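Local coordinates for protein geranylgeranyl pyrophosphate synthetase (Pyrococcus horikoshii, PDB 1WY0) that probably builds geranylgeranyl diphosphate by adding isopentenyl units to shorter allylic diphosphates, at residues A[91-96]-A[101-106]; A[39-44]-A[85-90]. All coordinates share one frame; numbering follows the deposited sequence.

How the contacts relate
From the N terminus, the chain passes through 39-44, where helix 32-40 gives way, and returns forty mostly helical residues later at 85-90, the C-terminal part of helix 69-90. There contact 2 closes a long loop. The next residue begins 91-96, and contact 1 closes a second, much shorter loop against helix 101-105. The two follow one another without nesting or crossing, yet their centres lie about 7 Å apart and they touch. Arg95 of contact 1 forms a salt bridge with Asp87 of contact 2, and Asp92 N probably hydrogen-bonds to Asp87 O, on which His102 CE1 also packs. Together they tie helices 32-40, 69-90 and 101-105 to the loop that follows the DDIMD sequence.

Contact 1: A[91-96]-A[101-106]; sequences MDETRR and VHRIWG
With CG of His102 placed between its backbone N and carbonyl carbon (chi1 72°), the imidazole reaches out from helix 101-105 to Asp92, while a bend at chi3 (54°) turns the guanidinium of Arg103 toward Glu93. The imidazole meets the loop at its edge: CE1 of His102 lies 3.1 Å from Asp92 O, close to the ring plane. Arg103 works further along the same backbone, where its NH1 donates a weak hydrogen bond to Glu93 O, long at 3.4 Å but almost straight (173°), with the oxygen in the guanidinium plane. Its CD also sits 3.2 Å from Glu93 O. This loop leaves helix 69-90 at Met91, whose positive phi ends the helical run directly after the DDIMD sequence, which matches the first aspartate-rich motif of polyprenyl synthases. The methyl CG2 of Thr94 meets the guanidinium edge, 3.5 Å from Arg103 NH1, and Glu93 CG comes equally near that nitrogen. The acid of Glu93 makes no salt bridge here, its OE1 staying 4.6 Å from Arg103 NE. Thr100 OG1 is hydrogen-bonded to the carbonyl oxygens of both Asp92 and Glu93, adding a polar tie near the start of the short helix.

Contact 2: A[39-44]-A[85-90]; sequences RHYPLA and HDDIMD
Tyr41 and Asp87 extend toward each other from opposite directions and meet at their polar ends, bridging backbones whose CA atoms, Tyr41 CA and Asp87 CA, are 11.2 Å apart. The phenol ring and the carboxylate are turned nearly perpendicular, their planes 79° apart. Tyr41 carries its ring anti to the carbonyl carbon (chi1 -75°), which directs the ring from beside helix 32-40 across to helix 69-90. There the hydroxyl donates to one carboxylate oxygen: Tyr41 OH to Asp87 OD2 is modelled at 2.4 Å, so short that the exact length is doubtful at this resolution. No other side chains touch across the two segments, so they are joined through this one buried pair. Asn80, Leu83 and Val84, earlier on helix 69-90, pack against the ring, and Val101 N makes a weak hydrogen bond to its hydroxyl.

Asp87 is the second aspartate of the DDIMD sequence, tied to Tyr41 and Arg95; in relatives it is the first and last aspartates that coordinate the magnesium ions holding the allylic diphosphate. Asp87 OD2 also forms a salt bridge with Arg95 NE, so this oxygen has two partners. Asp87 OD1 lies close to Asp92 OD2, a like-charge approach that the Arg95 cation, bonded to Asp87, probably eases by offsetting the charge of both acids.

Contact 1: A[91-96]-A[101-106]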
loop_
_atom_site.group_PDB
_atom_site.type_symbol
_atom_site.label_atom_id
_atom_site.label_comp_id
_atom_site.label_asym_id
_atom_site.label_seq_id
_atom_site.Cartn_x
_atom_site.Cartn_y
_atom_site.Cartn_z
ATOM N N MET A 91 0.019 16.263 7.509
ATOM C CA MET A 91 0.717 16.739 8.695
ATOM C C MET A 91 -0.269 16.824 9.872
ATOM O O MET A 91 -0.177 17.711 10.719
ATOM C CB MET A 91 1.341 18.112 8.426
ATOM C CG MET A 91 2.391 18.102 7.314
ATOM S SD MET A 91 3.202 19.704 7.018
ATOM C CE MET A 91 4.595 19.604 8.212
ATOM N N ASP A 92 -1.213 15.886 9.914
ATOM C CA ASP A 92 -2.226 15.832 10.956
ATOM C C ASP A 92 -1.596 15.490 12.303
ATOM O O ASP A 92 -0.903 14.493 12.470
ATOM C CB ASP A 92 -3.245 14.753 10.573
ATOM C CG ASP A 92 -4.539 14.960 11.352
ATOM O OD1 ASP A 92 -4.873 16.115 11.614
ATOM O OD2 ASP A 92 -5.215 13.978 11.648
ATOM N N GLU A 93 -1.812 16.388 13.276
ATOM C CA GLU A 93 -1.220 16.159 14.584
ATOM C C GLU A 93 -1.890 14.996 15.328
ATOM O O GLU A 93 -1.250 14.039 15.741
ATOM C CB GLU A 93 -1.320 17.451 15.395
ATOM C CG GLU A 93 -0.002 17.805 16.090
ATOM C CD GLU A 93 0.912 18.536 15.127
ATOM O OE1 GLU A 93 1.877 19.136 15.578
ATOM O OE2 GLU A 93 0.673 18.462 13.924
ATOM N N THR A 94 -3.218 15.112 15.522
ATOM C CA THR A 94 -3.901 14.099 16.325
ATOM C C THR A 94 -5.280 13.716 15.787
ATOM O O THR A 94 -6.195 14.527 15.689
ATOM C CB THR A 94 -4.041 14.626 17.761
ATOM O OG1 THR A 94 -5.085 15.608 17.805
ATOM C CG2 THR A 94 -2.728 15.268 18.224
ATOM N N ARG A 95 -5.401 12.432 15.405
ATOM C CA ARG A 95 -6.702 11.861 15.113
ATOM C C ARG A 95 -7.425 11.566 16.415
ATOM O O ARG A 95 -6.824 11.257 17.435
ATOM C CB ARG A 95 -6.485 10.566 14.329
ATOM C CG ARG A 95 -7.743 10.104 13.598
ATOM C CD ARG A 95 -7.415 9.259 12.360
ATOM N NE ARG A 95 -6.934 10.109 11.269
ATOM C CZ ARG A 95 -7.862 10.721 10.514
ATOM N NH1 ARG A 95 -9.147 10.534 10.762
ATOM N NH2 ARG A 95 -7.481 11.536 9.525
ATOM N N ARG A 96 -8.760 11.725 16.389
ATOM C CA ARG A 96 -9.492 11.529 17.629
ATOM C C ARG A 96 -8.880 12.387 18.738
ATOM O O ARG A 96 -8.506 13.536 18.538
ATOM C CB ARG A 96 -9.371 10.050 18.000
ATOM C CG ARG A 96 -10.729 9.378 18.187
ATOM C CD ARG A 96 -11.500 9.254 16.868
ATOM N NE ARG A 96 -11.397 7.894 16.331
ATOM C CZ ARG A 96 -12.231 7.564 15.327
ATOM N NH1 ARG A 96 -13.096 8.451 14.864
ATOM N NH2 ARG A 96 -12.173 6.341 14.794
ATOM N N VAL A 101 -0.489 8.126 13.992
ATOM C CA VAL A 101 0.468 7.026 13.922
ATOM C C VAL A 101 1.882 7.532 13.638
ATOM O O VAL A 101 2.854 7.143 14.272
ATOM C CB VAL A 101 0.023 6.082 12.811
ATOM C CG1 VAL A 101 1.068 4.986 12.612
ATOM C CG2 VAL A 101 -1.310 5.450 13.171
ATOM N N HIS A 102 2.060 8.418 12.667
ATOM C CA HIS A 102 3.406 8.875 12.331
ATOM C C HIS A 102 4.110 9.651 13.450
ATOM O O HIS A 102 5.328 9.573 13.591
ATOM C CB HIS A 102 3.378 9.681 11.025
ATOM C CG HIS A 102 2.754 11.036 11.150
ATOM N ND1 HIS A 102 1.426 11.277 10.854
ATOM C CD2 HIS A 102 3.264 12.215 11.577
ATOM C CE1 HIS A 102 1.145 12.544 11.099
ATOM N NE2 HIS A 102 2.244 13.135 11.537
ATOM N N ARG A 103 3.354 10.376 14.267
ATOM C CA ARG A 103 3.964 11.116 15.363
ATOM C C ARG A 103 4.439 10.196 16.476
ATOM O O ARG A 103 5.455 10.467 17.119
ATOM C CB ARG A 103 2.985 12.139 15.935
ATOM C CG ARG A 103 2.667 13.296 15.004
ATOM C CD ARG A 103 1.925 14.371 15.766
ATOM N NE ARG A 103 2.677 14.773 16.954
ATOM C CZ ARG A 103 2.119 15.140 18.103
ATOM N NH1 ARG A 103 0.796 15.161 18.227
ATOM N NH2 ARG A 103 2.889 15.473 19.131
ATOM N N ILE A 104 3.711 9.106 16.709
ATOM C CA ILE A 104 4.077 8.154 17.751
ATOM C C ILE A 104 5.204 7.206 17.354
ATOM O O ILE A 104 6.144 6.987 18.126
ATOM C CB ILE A 104 2.890 7.259 18.150
ATOM C CG1 ILE A 104 1.732 8.098 18.690
ATOM C CG2 ILE A 104 3.332 6.256 19.202
ATOM C CD1 ILE A 104 0.518 7.246 19.071
ATOM N N TRP A 105 5.102 6.629 16.160
ATOM C CA TRP A 105 6.091 5.668 15.686
ATOM C C TRP A 105 7.027 6.207 14.604
ATOM O O TRP A 105 7.973 5.539 14.200
ATOM C CB TRP A 105 5.362 4.412 15.189
ATOM C CG TRP A 105 4.729 3.629 16.305
ATOM C CD1 TRP A 105 5.374 2.815 17.202
ATOM C CD2 TRP A 105 3.343 3.624 16.690
ATOM N NE1 TRP A 105 4.477 2.311 18.117
ATOM C CE2 TRP A 105 3.227 2.788 17.828
ATOM C CE3 TRP A 105 2.192 4.244 16.185
ATOM C CZ2 TRP A 105 2.002 2.558 18.473
ATOM C CZ3 TRP A 105 0.975 4.016 16.826
ATOM C CH2 TRP A 105 0.891 3.177 17.959
ATOM N N GLY A 106 6.779 7.424 14.149
ATOM C CA GLY A 106 7.632 7.992 13.119
ATOM C C GLY A 106 7.012 7.782 11.754
ATOM O O GLY A 106 6.137 6.937 11.590
#

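Contact 2: A[39-44]-A[85-90]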
loop_
_atom_site.group_PDB
_atom_site.type_symbol
_atom_site.label_atom_id
_atom_site.label_comp_id
_atom_site.label_asym_id
_atom_site.label_seq_id
_atom_site.Cartn_x
_atom_site.Cartn_y
_atom_site.Cartn_z
ATOM N N ARG A 39 -2.559 -1.328 14.469
ATOM C CA ARG A 39 -3.753 -1.440 15.301
ATOM C C ARG A 39 -4.223 -0.114 15.887
ATOM O O ARG A 39 -5.384 0.021 16.257
ATOM C CB ARG A 39 -3.499 -2.416 16.459
ATOM C CG ARG A 39 -3.673 -3.885 16.104
ATOM C CD ARG A 39 -2.909 -4.784 17.086
ATOM N NE ARG A 39 -3.396 -4.660 18.457
ATOM C CZ ARG A 39 -4.328 -5.437 18.998
ATOM N NH1 ARG A 39 -4.880 -6.409 18.290
ATOM N NH2 ARG A 39 -4.721 -5.228 20.248
ATOM N N HIS A 40 -3.330 0.866 15.967
ATOM C CA HIS A 40 -3.669 2.150 16.567
ATOM C C HIS A 40 -4.990 2.795 16.121
ATOM O O HIS A 40 -5.844 3.108 16.958
ATOM C CB HIS A 40 -2.515 3.141 16.377
ATOM C CG HIS A 40 -2.681 4.407 17.160
ATOM N ND1 HIS A 40 -2.699 4.432 18.538
ATOM C CD2 HIS A 40 -2.872 5.687 16.762
ATOM C CE1 HIS A 40 -2.898 5.669 18.955
ATOM N NE2 HIS A 40 -3.006 6.450 17.897
ATOM N N TYR A 41 -5.186 3.013 14.823
ATOM C CA TYR A 41 -6.446 3.638 14.417
ATOM C C TYR A 41 -7.651 2.718 14.588
ATOM O O TYR A 41 -8.698 3.155 15.054
ATOM C CB TYR A 41 -6.364 4.167 12.983
ATOM C CG TYR A 41 -5.555 5.448 12.856
ATOM C CD1 TYR A 41 -5.142 6.154 13.988
ATOM C CD2 TYR A 41 -5.213 5.952 11.606
ATOM C CE1 TYR A 41 -4.406 7.326 13.875
ATOM C CE2 TYR A 41 -4.481 7.121 11.478
ATOM C CZ TYR A 41 -4.078 7.807 12.610
ATOM O OH TYR A 41 -3.345 8.970 12.471
ATOM N N PRO A 42 -7.524 1.433 14.208
ATOM C CA PRO A 42 -8.640 0.497 14.358
ATOM C C PRO A 42 -9.116 0.406 15.817
ATOM O O PRO A 42 -10.302 0.212 16.078
ATOM C CB PRO A 42 -8.044 -0.814 13.858
ATOM C CG PRO A 42 -7.160 -0.344 12.748
ATOM C CD PRO A 42 -6.463 0.843 13.376
ATOM N N LEU A 43 -8.179 0.549 16.754
ATOM C CA LEU A 43 -8.413 0.492 18.197
ATOM C C LEU A 43 -9.051 1.779 18.735
ATOM O O LEU A 43 -9.539 1.854 19.854
ATOM C CB LEU A 43 -7.062 0.267 18.896
ATOM C CG LEU A 43 -6.717 -1.206 19.119
ATOM C CD1 LEU A 43 -5.401 -1.366 19.883
ATOM C CD2 LEU A 43 -7.776 -1.951 19.935
ATOM N N ALA A 44 -8.996 2.842 17.913
ATOM C CA ALA A 44 -9.579 4.094 18.363
ATOM C C ALA A 44 -11.092 3.952 18.568
ATOM O O ALA A 44 -11.755 4.811 19.135
ATOM C CB ALA A 44 -9.278 5.164 17.315
ATOM N N HIS A 85 -1.703 6.995 6.036
ATOM C CA HIS A 85 -0.870 7.641 5.027
ATOM C C HIS A 85 -1.256 9.108 4.821
ATOM O O HIS A 85 -0.422 9.984 4.635
ATOM C CB HIS A 85 -1.029 6.871 3.716
ATOM C CG HIS A 85 -0.136 5.659 3.730
ATOM N ND1 HIS A 85 0.046 4.856 2.653
ATOM C CD2 HIS A 85 0.640 5.169 4.786
ATOM C CE1 HIS A 85 0.915 3.906 3.051
ATOM N NE2 HIS A 85 1.287 4.069 4.324
ATOM N N ASP A 86 -2.579 9.353 4.815
ATOM C CA ASP A 86 -3.059 10.714 4.604
ATOM C C ASP A 86 -2.653 11.645 5.750
ATOM O O ASP A 86 -2.433 12.837 5.579
ATOM C CB ASP A 86 -4.582 10.669 4.482
ATOM C CG ASP A 86 -4.962 10.282 3.059
ATOM O OD1 ASP A 86 -4.050 10.037 2.269
ATOM O OD2 ASP A 86 -6.152 10.217 2.762
ATOM N N ASP A 87 -2.598 11.065 6.963
ATOM C CA ASP A 87 -2.201 11.863 8.118
ATOM C C ASP A 87 -0.741 12.311 8.014
ATOM O O ASP A 87 -0.343 13.347 8.532
ATOM C CB ASP A 87 -2.406 11.017 9.377
ATOM C CG ASP A 87 -3.822 11.224 9.893
ATOM O OD1 ASP A 87 -4.596 11.883 9.197
ATOM O OD2 ASP A 87 -4.135 10.732 10.973
ATOM N N ILE A 88 0.055 11.467 7.358
ATOM C CA ILE A 88 1.475 11.757 7.164
ATOM C C ILE A 88 1.590 12.936 6.215
ATOM O O ILE A 88 2.376 13.856 6.427
ATOM C CB ILE A 88 2.243 10.572 6.507
ATOM C CG1 ILE A 88 2.362 9.403 7.478
ATOM C CG2 ILE A 88 3.631 11.035 6.076
ATOM C CD1 ILE A 88 3.017 8.181 6.893
ATOM N N MET A 89 0.783 12.896 5.168
ATOM C CA MET A 89 0.781 13.932 4.152
ATOM C C MET A 89 0.192 15.253 4.617
ATOM O O MET A 89 0.784 16.312 4.400
ATOM C CB MET A 89 0.036 13.422 2.919
ATOM C CG MET A 89 0.700 12.204 2.293
ATOM S SD MET A 89 -0.120 11.691 0.794
ATOM C CE MET A 89 0.078 9.923 0.834
ATOM N N ASP A 90 -0.971 15.181 5.259
ATOM C CA ASP A 90 -1.671 16.358 5.759
ATOM C C ASP A 90 -0.980 16.959 6.982
ATOM O O ASP A 90 -1.349 18.042 7.438
ATOM C CB ASP A 90 -3.119 15.987 6.121
ATOM C CG ASP A 90 -4.013 15.809 4.891
ATOM O OD1 ASP A 90 -3.495 15.458 3.808
ATOM O OD2 ASP A 90 -5.245 16.006 5.008
#